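Local structure of acyl-CoA dehydrogenase domain protein Tcur3481 (Thermomonospora curvata, 6WY9) at residues B[175-188]-B[199-211]. The protein probably works as an FAD-dependent acyl-CoA dehydrogenase, a flavoprotein that would oxidise acyl-CoA thioesters. Numbering follows the deposited sequence.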
ATOM      1  N   LEU B 175      23.296  21.770  20.565  1.00 49.14           N
ATOM      2  CA  LEU B 175      23.226  20.613  21.445  1.00 49.08           C
ATOM      3  C   LEU B 175      24.090  20.902  22.675  1.00 49.77           C
ATOM      4  O   LEU B 175      25.237  21.372  22.551  1.00 52.75           O
ATOM      5  CB  LEU B 175      23.662  19.328  20.698  1.00 48.60           C
ATOM      6  CG  LEU B 175      23.303  17.962  21.301  1.00 49.07           C
ATOM      7  CD1 LEU B 175      21.788  17.814  21.425  1.00 46.23           C
ATOM      8  CD2 LEU B 175      23.872  16.812  20.454  1.00 49.93           C
ATOM      9  N   PHE B 176      23.527  20.653  23.863  1.00 48.93           N
ATOM     10  CA  PHE B 176      24.134  21.069  25.127  1.00 51.18           C
ATOM     11  C   PHE B 176      24.135  19.915  26.108  1.00 52.55           C
ATOM     12  O   PHE B 176      23.127  19.215  26.239  1.00 53.35           O
ATOM     13  CB  PHE B 176      23.368  22.231  25.762  1.00 51.66           C
ATOM     14  CG  PHE B 176      23.205  23.416  24.858  1.00 51.91           C
ATOM     15  CD1 PHE B 176      22.242  23.415  23.844  1.00 50.35           C
ATOM     16  CD2 PHE B 176      24.005  24.532  25.038  1.00 52.97           C
ATOM     17  CE1 PHE B 176      22.102  24.542  23.014  1.00 50.93           C
ATOM     18  CE2 PHE B 176      23.885  25.641  24.234  1.00 54.12           C
ATOM     19  CZ  PHE B 176      22.927  25.654  23.227  1.00 53.07           C
ATOM     20  N   LEU B 177      25.248  19.750  26.827  1.00 52.34           N
ATOM     21  CA  LEU B 177      25.375  18.721  27.847  1.00 54.79           C
ATOM     22  C   LEU B 177      24.862  19.220  29.192  1.00 57.31           C
ATOM     23  O   LEU B 177      25.229  20.314  29.654  1.00 57.19           O
ATOM     24  CB  LEU B 177      26.830  18.269  27.978  1.00 58.49           C
ATOM     25  CG  LEU B 177      27.028  17.027  28.852  1.00 61.00           C
ATOM     26  CD1 LEU B 177      28.084  16.124  28.258  1.00 63.78           C
ATOM     27  CD2 LEU B 177      27.428  17.453  30.263  1.00 62.69           C
ATOM     28  N   VAL B 178      24.050  18.395  29.845  1.00 59.80           N
ATOM     29  CA  VAL B 178      23.455  18.752  31.128  1.00 63.24           C
ATOM     30  C   VAL B 178      23.672  17.617  32.114  1.00 61.60           C
ATOM     31  O   VAL B 178      23.474  16.443  31.772  1.00 59.61           O
ATOM     32  CB  VAL B 178      21.952  19.051  30.962  1.00 64.73           C
ATOM     33  CG1 VAL B 178      21.325  19.248  32.303  1.00 68.21           C
ATOM     34  CG2 VAL B 178      21.768  20.285  30.090  1.00 64.76           C
ATOM     35  N   ASP B 179      24.035  17.958  33.343  1.00 62.30           N
ATOM     36  CA  ASP B 179      24.114  16.941  34.388  1.00 63.57           C
ATOM     37  C   ASP B 179      22.711  16.620  34.888  1.00 62.96           C
ATOM     38  O   ASP B 179      21.847  17.501  34.962  1.00 64.06           O
ATOM     39  CB  ASP B 179      25.034  17.407  35.525  1.00 67.98           C
ATOM     40  CG  ASP B 179      26.486  17.485  35.077  1.00 71.24           C
ATOM     41  OD1 ASP B 179      26.874  16.699  34.186  1.00 71.51           O
ATOM     42  OD2 ASP B 179      27.226  18.344  35.569  1.00 75.25           O
ATOM     43  N   ALA B 180      22.467  15.338  35.174  1.00 62.38           N
ATOM     44  CA  ALA B 180      21.122  14.897  35.547  1.00 62.00           C
ATOM     45  C   ALA B 180      20.682  15.441  36.897  1.00 66.59           C
ATOM     46  O   ALA B 180      19.486  15.393  37.198  1.00 68.39           O
ATOM     47  CB  ALA B 180      21.036  13.370  35.589  1.00 61.18           C
ATOM     48  N   ASP B 181      21.625  15.910  37.720  1.00 67.82           N
ATOM     49  CA  ASP B 181      21.361  16.543  39.008  1.00 69.44           C
ATOM     50  C   ASP B 181      21.483  18.069  38.941  1.00 67.31           C
ATOM     51  O   ASP B 181      21.565  18.725  39.988  1.00 69.40           O
ATOM     52  CB  ASP B 181      22.309  15.988  40.070  1.00 75.32           C
ATOM     53  CG  ASP B 181      23.767  16.246  39.733  1.00 78.86           C
ATOM     54  OD1 ASP B 181      24.045  16.694  38.599  1.00 78.02           O
ATOM     55  OD2 ASP B 181      24.636  16.015  40.590  1.00 82.66           O
ATOM     56  N   ALA B 182      21.498  18.639  37.738  1.00 63.30           N
ATOM     57  CA  ALA B 182      21.641  20.084  37.582  1.00 64.52           C
ATOM     58  C   ALA B 182      20.503  20.830  38.282  1.00 66.17           C
ATOM     59  O   ALA B 182      19.352  20.370  38.257  1.00 67.26           O
ATOM     60  CB  ALA B 182      21.654  20.456  36.095  1.00 60.33           C
ATOM     61  N   PRO B 183      20.767  22.006  38.862  1.00 66.69           N
ATOM     62  CA  PRO B 183      19.667  22.797  39.428  1.00 67.91           C
ATOM     63  C   PRO B 183      18.723  23.262  38.326  1.00 67.06           C
ATOM     64  O   PRO B 183      19.127  23.516  37.187  1.00 65.53           O
ATOM     65  CB  PRO B 183      20.374  23.977  40.114  1.00 71.31           C
ATOM     66  CG  PRO B 183      21.700  24.088  39.460  1.00 71.02           C
ATOM     67  CD  PRO B 183      22.054  22.718  38.899  1.00 68.56           C
ATOM     68  N   GLY B 184      17.441  23.345  38.671  1.00 68.99           N
ATOM     69  CA  GLY B 184      16.422  23.706  37.703  1.00 68.47           C
ATOM     70  C   GLY B 184      15.960  22.589  36.786  1.00 65.61           C
ATOM     71  O   GLY B 184      15.121  22.831  35.907  1.00 65.82           O
ATOM     72  N   LEU B 185      16.460  21.373  36.948  1.00 62.86           N
ATOM     73  CA  LEU B 185      16.079  20.273  36.077  1.00 59.78           C
ATOM     74  C   LEU B 185      15.117  19.362  36.823  1.00 58.13           C
ATOM     75  O   LEU B 185      15.399  18.970  37.958  1.00 58.74           O
ATOM     76  CB  LEU B 185      17.319  19.497  35.648  1.00 61.31           C
ATOM     77  CG  LEU B 185      17.114  18.361  34.675  1.00 62.63           C
ATOM     78  CD1 LEU B 185      16.870  18.993  33.311  1.00 62.33           C
ATOM     79  CD2 LEU B 185      18.358  17.510  34.690  1.00 63.65           C
ATOM     80  N   SER B 186      13.993  19.008  36.204  1.00 56.17           N
ATOM     81  CA  SER B 186      13.148  18.010  36.849  1.00 57.96           C
ATOM     82  C   SER B 186      12.445  17.198  35.781  1.00 56.32           C
ATOM     83  O   SER B 186      12.329  17.631  34.628  1.00 54.80           O
ATOM     84  CB  SER B 186      12.141  18.655  37.807  1.00 61.99           C
ATOM     85  OG  SER B 186      11.215  19.451  37.102  1.00 62.71           O
ATOM     86  N   TRP B 187      11.990  16.000  36.141  1.00 55.78           N
ATOM     87  CA  TRP B 187      11.185  15.311  35.138  1.00 56.13           C
ATOM     88  C   TRP B 187      10.048  14.529  35.773  1.00 55.22           C
ATOM     89  O   TRP B 187      10.014  14.291  36.979  1.00 56.42           O
ATOM     90  CB  TRP B 187      12.023  14.403  34.226  1.00 58.90           C
ATOM     91  CG  TRP B 187      12.780  13.339  34.904  1.00 65.70           C
ATOM     92  CD1 TRP B 187      12.329  12.081  35.213  1.00 67.67           C
ATOM     93  CD2 TRP B 187      14.149  13.387  35.313  1.00 70.08           C
ATOM     94  NE1 TRP B 187      13.330  11.352  35.811  1.00 70.02           N
ATOM     95  CE2 TRP B 187      14.460  12.128  35.883  1.00 72.18           C
ATOM     96  CE3 TRP B 187      15.143  14.369  35.264  1.00 72.93           C
ATOM     97  CZ2 TRP B 187      15.723  11.832  36.409  1.00 75.44           C
ATOM     98  CZ3 TRP B 187      16.402  14.072  35.788  1.00 75.82           C
ATOM     99  CH2 TRP B 187      16.678  12.814  36.349  1.00 77.22           C
ATOM    100  N   GLU B 188       9.076  14.206  34.931  1.00 54.77           N
ATOM    101  CA  GLU B 188       7.997  13.292  35.265  1.00 57.27           C
ATOM    102  C   GLU B 188       8.210  11.993  34.503  1.00 53.01           C
ATOM    103  O   GLU B 188       8.342  12.001  33.272  1.00 50.09           O
ATOM    104  CB  GLU B 188       6.633  13.887  34.903  1.00 61.85           C
ATOM    105  CG  GLU B 188       6.211  15.051  35.782  1.00 68.05           C
ATOM    106  CD  GLU B 188       4.845  15.636  35.414  1.00 71.83           C
ATOM    107  OE1 GLU B 188       4.331  15.387  34.307  1.00 71.28           O
ATOM    108  OE2 GLU B 188       4.284  16.366  36.253  1.00 76.01           O
ATOM    109  N   GLY B 199      11.124  10.208  30.426  1.00 45.09           N
ATOM    110  CA  GLY B 199      10.911  11.348  31.311  1.00 46.17           C
ATOM    111  C   GLY B 199      10.461  12.561  30.496  1.00 46.17           C
ATOM    112  O   GLY B 199      11.055  12.859  29.454  1.00 45.52           O
ATOM    113  N   ASN B 200       9.384  13.226  30.911  1.00 45.91           N
ATOM    114  CA  ASN B 200       9.047  14.546  30.368  1.00 45.88           C
ATOM    115  C   ASN B 200       9.848  15.555  31.188  1.00 47.82           C
ATOM    116  O   ASN B 200       9.670  15.656  32.403  1.00 48.50           O
ATOM    117  CB  ASN B 200       7.543  14.817  30.421  1.00 45.48           C
ATOM    118  CG  ASN B 200       6.722  13.776  29.628  1.00 43.00           C
ATOM    119  OD1 ASN B 200       7.189  13.246  28.623  1.00 41.62           O
ATOM    120  ND2 ASN B 200       5.495  13.503  30.069  1.00 41.65           N
ATOM    121  N   LEU B 201      10.772  16.246  30.528  1.00 48.00           N
ATOM    122  CA  LEU B 201      11.835  17.007  31.170  1.00 51.03           C
ATOM    123  C   LEU B 201      11.434  18.480  31.275  1.00 51.45           C
ATOM    124  O   LEU B 201      11.031  19.080  30.270  1.00 50.76           O
ATOM    125  CB  LEU B 201      13.100  16.864  30.319  1.00 54.09           C
ATOM    126  CG  LEU B 201      14.455  16.367  30.822  1.00 58.49           C
ATOM    127  CD1 LEU B 201      15.551  16.934  29.887  1.00 59.32           C
ATOM    128  CD2 LEU B 201      14.699  16.723  32.319  1.00 60.59           C
ATOM    129  N   THR B 202      11.518  19.062  32.474  1.00 50.92           N
ATOM    130  CA  THR B 202      11.335  20.505  32.644  1.00 53.50           C
ATOM    131  C   THR B 202      12.679  21.136  32.987  1.00 53.96           C
ATOM    132  O   THR B 202      13.364  20.687  33.917  1.00 55.20           O
ATOM    133  CB  THR B 202      10.297  20.850  33.732  1.00 56.20           C
ATOM    134  OG1 THR B 202       8.986  20.461  33.308  1.00 57.93           O
ATOM    135  CG2 THR B 202      10.263  22.352  33.983  1.00 57.48           C
ATOM    136  N   LEU B 203      13.053  22.185  32.247  1.00 53.08           N
ATOM    137  CA  LEU B 203      14.313  22.889  32.451  1.00 52.62           C
ATOM    138  C   LEU B 203      14.010  24.332  32.819  1.00 55.58           C
ATOM    139  O   LEU B 203      13.424  25.074  32.027  1.00 54.47           O
ATOM    140  CB  LEU B 203      15.183  22.830  31.196  1.00 51.64           C
ATOM    141  CG  LEU B 203      15.533  21.437  30.701  1.00 50.19           C
ATOM    142  CD1 LEU B 203      14.705  21.120  29.496  1.00 49.22           C
ATOM    143  CD2 LEU B 203      17.000  21.400  30.322  1.00 51.31           C
ATOM    144  N   ASP B 204      14.406  24.740  34.013  1.00 58.54           N
ATOM    145  CA  ASP B 204      14.181  26.120  34.431  1.00 61.29           C
ATOM    146  C   ASP B 204      15.565  26.736  34.639  1.00 60.91           C
ATOM    147  O   ASP B 204      16.174  26.583  35.705  1.00 60.48           O
ATOM    148  CB  ASP B 204      13.300  26.140  35.665  1.00 66.24           C
ATOM    149  CG  ASP B 204      13.141  27.509  36.257  1.00 72.12           C
ATOM    150  OD1 ASP B 204      13.578  28.514  35.654  1.00 73.14           O
ATOM    151  OD2 ASP B 204      12.581  27.562  37.371  1.00 75.62           O
ATOM    152  N   ALA B 205      16.065  27.392  33.586  1.00 58.83           N
ATOM    153  CA  ALA B 205      17.354  28.076  33.616  1.00 57.29           C
ATOM    154  C   ALA B 205      18.456  27.117  34.063  1.00 56.62           C
ATOM    155  O   ALA B 205      19.261  27.418  34.950  1.00 56.40           O
ATOM    156  CB  ALA B 205      17.296  29.314  34.512  1.00 59.44           C
ATOM    157  N   VAL B 206      18.487  25.951  33.432  1.00 56.48           N
ATOM    158  CA  VAL B 206      19.377  24.864  33.851  1.00 57.51           C
ATOM    159  C   VAL B 206      20.784  25.138  33.324  1.00 56.91           C
ATOM    160  O   VAL B 206      20.948  25.384  32.123  1.00 56.51           O
ATOM    161  CB  VAL B 206      18.870  23.516  33.335  1.00 56.47           C
ATOM    162  CG1 VAL B 206      19.836  22.419  33.764  1.00 58.16           C
ATOM    163  CG2 VAL B 206      17.428  23.203  33.803  1.00 55.54           C
ATOM    164  N   PRO B 207      21.812  25.056  34.159  1.00 59.71           N
ATOM    165  CA  PRO B 207      23.185  25.230  33.656  1.00 59.76           C
ATOM    166  C   PRO B 207      23.556  24.153  32.644  1.00 58.03           C
ATOM    167  O   PRO B 207      23.222  22.971  32.813  1.00 56.31           O
ATOM    168  CB  PRO B 207      24.038  25.128  34.923  1.00 62.54           C
ATOM    169  CG  PRO B 207      23.091  25.429  36.041  1.00 63.68           C
ATOM    170  CD  PRO B 207      21.760  24.900  35.621  1.00 60.47           C
ATOM    171  N   ALA B 208      24.241  24.571  31.577  1.00 57.81           N
ATOM    172  CA  ALA B 208      24.628  23.632  30.527  1.00 58.61           C
ATOM    173  C   ALA B 208      25.882  24.116  29.829  1.00 60.88           C
ATOM    174  O   ALA B 208      26.245  25.293  29.904  1.00 61.62           O
ATOM    175  CB  ALA B 208      23.536  23.430  29.468  1.00 56.41           C
ATOM    176  N   ARG B 209      26.515  23.188  29.117  1.00 61.55           N
ATOM    177  CA  ARG B 209      27.730  23.444  28.359  1.00 64.08           C
ATOM    178  C   ARG B 209      27.490  23.014  26.924  1.00 60.32           C
ATOM    179  O   ARG B 209      26.959  21.925  26.684  1.00 57.09           O
ATOM    180  CB  ARG B 209      28.910  22.665  28.933  1.00 70.45           C
ATOM    181  CG  ARG B 209      29.101  22.832  30.425  1.00 77.40           C
ATOM    182  CD  ARG B 209      29.550  24.241  30.739  1.00 84.41           C
ATOM    183  NE  ARG B 209      30.878  24.513  30.198  1.00 89.41           N
ATOM    184  CZ  ARG B 209      31.594  25.604  30.473  1.00 93.25           C
ATOM    185  NH1 ARG B 209      31.113  26.532  31.289  1.00 94.46           N
ATOM    186  NH2 ARG B 209      32.796  25.762  29.931  1.00 94.82           N
ATOM    187  N   ALA B 210      27.883  23.852  25.972  1.00 59.62           N
ATOM    188  CA  ALA B 210      27.626  23.537  24.571  1.00 58.33           C
ATOM    189  C   ALA B 210      28.585  22.468  24.047  1.00 56.02           C
ATOM    190  O   ALA B 210      29.739  22.360  24.486  1.00 54.86           O
ATOM    191  CB  ALA B 210      27.735  24.804  23.718  1.00 60.07           C
ATOM    192  N   LEU B 211      28.086  21.657  23.107  1.00 55.60           N
ATOM    193  CA  LEU B 211      28.939  20.925  22.177  1.00 56.47           C
ATOM    194  C   LEU B 211      29.239  21.830  20.974  1.00 58.40           C
ATOM    195  O   LEU B 211      28.665  22.911  20.823  1.00 59.32           O
ATOM    196  CB  LEU B 211      28.286  19.610  21.725  1.00 55.01           C
ATOM    197  CG  LEU B 211      28.298  18.422  22.690  1.00 55.33           C
ATOM    198  CD1 LEU B 211      27.433  18.754  23.899  1.00 55.53           C
ATOM    199  CD2 LEU B 211      27.790  17.091  22.012  1.00 53.92           C
TER
HETATM  200  O   HOH W   1      25.970  22.780  19.515  1.00 59.14           O
HETATM  201  O   HOH W   2      24.522  20.688  33.895  1.00 52.82           O
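L185 and L201 meet on one face of the antiparallel pairing of 185-188 with 199-203, L185 CG lying 3.8 Å from L201 CD2. L185 extends with CG trans to its backbone N (chi1 -177°), which also lays CD1 alongside L203, 3.8 Å from its CG. W187 stands on the same face; its chi1 of 59° sets the indole between backbone N and carbonyl carbon, and CE3 approaches L201 CD2 obliquely at 3.8 Å. On the reverse face S186 OG lies beside T202 CB, while N200 ND2 bonds to the backbone of the chain of another protein and OD1 takes V153 N of its own chain. S186 and T202 exchange two backbone hydrogen bonds, T202 N to S186 O being nearly straight (170°).

At the corner, V206 divides its methyls: CG1 meets A182 CB at 3.5 Å and also V178 CG1, the two valine side chains crossing at about a right angle, whereas CG2 lies close to G184 O. Beyond it the antiparallel ladder of 175-179 with 206-210 starts, in which F176 CD2 rests 4.0 Å from A210 CB. Two antiparallel ladders set at a bend at 204-205 belong to the middle beta domain of the acyl-CoA dehydrogenase fold.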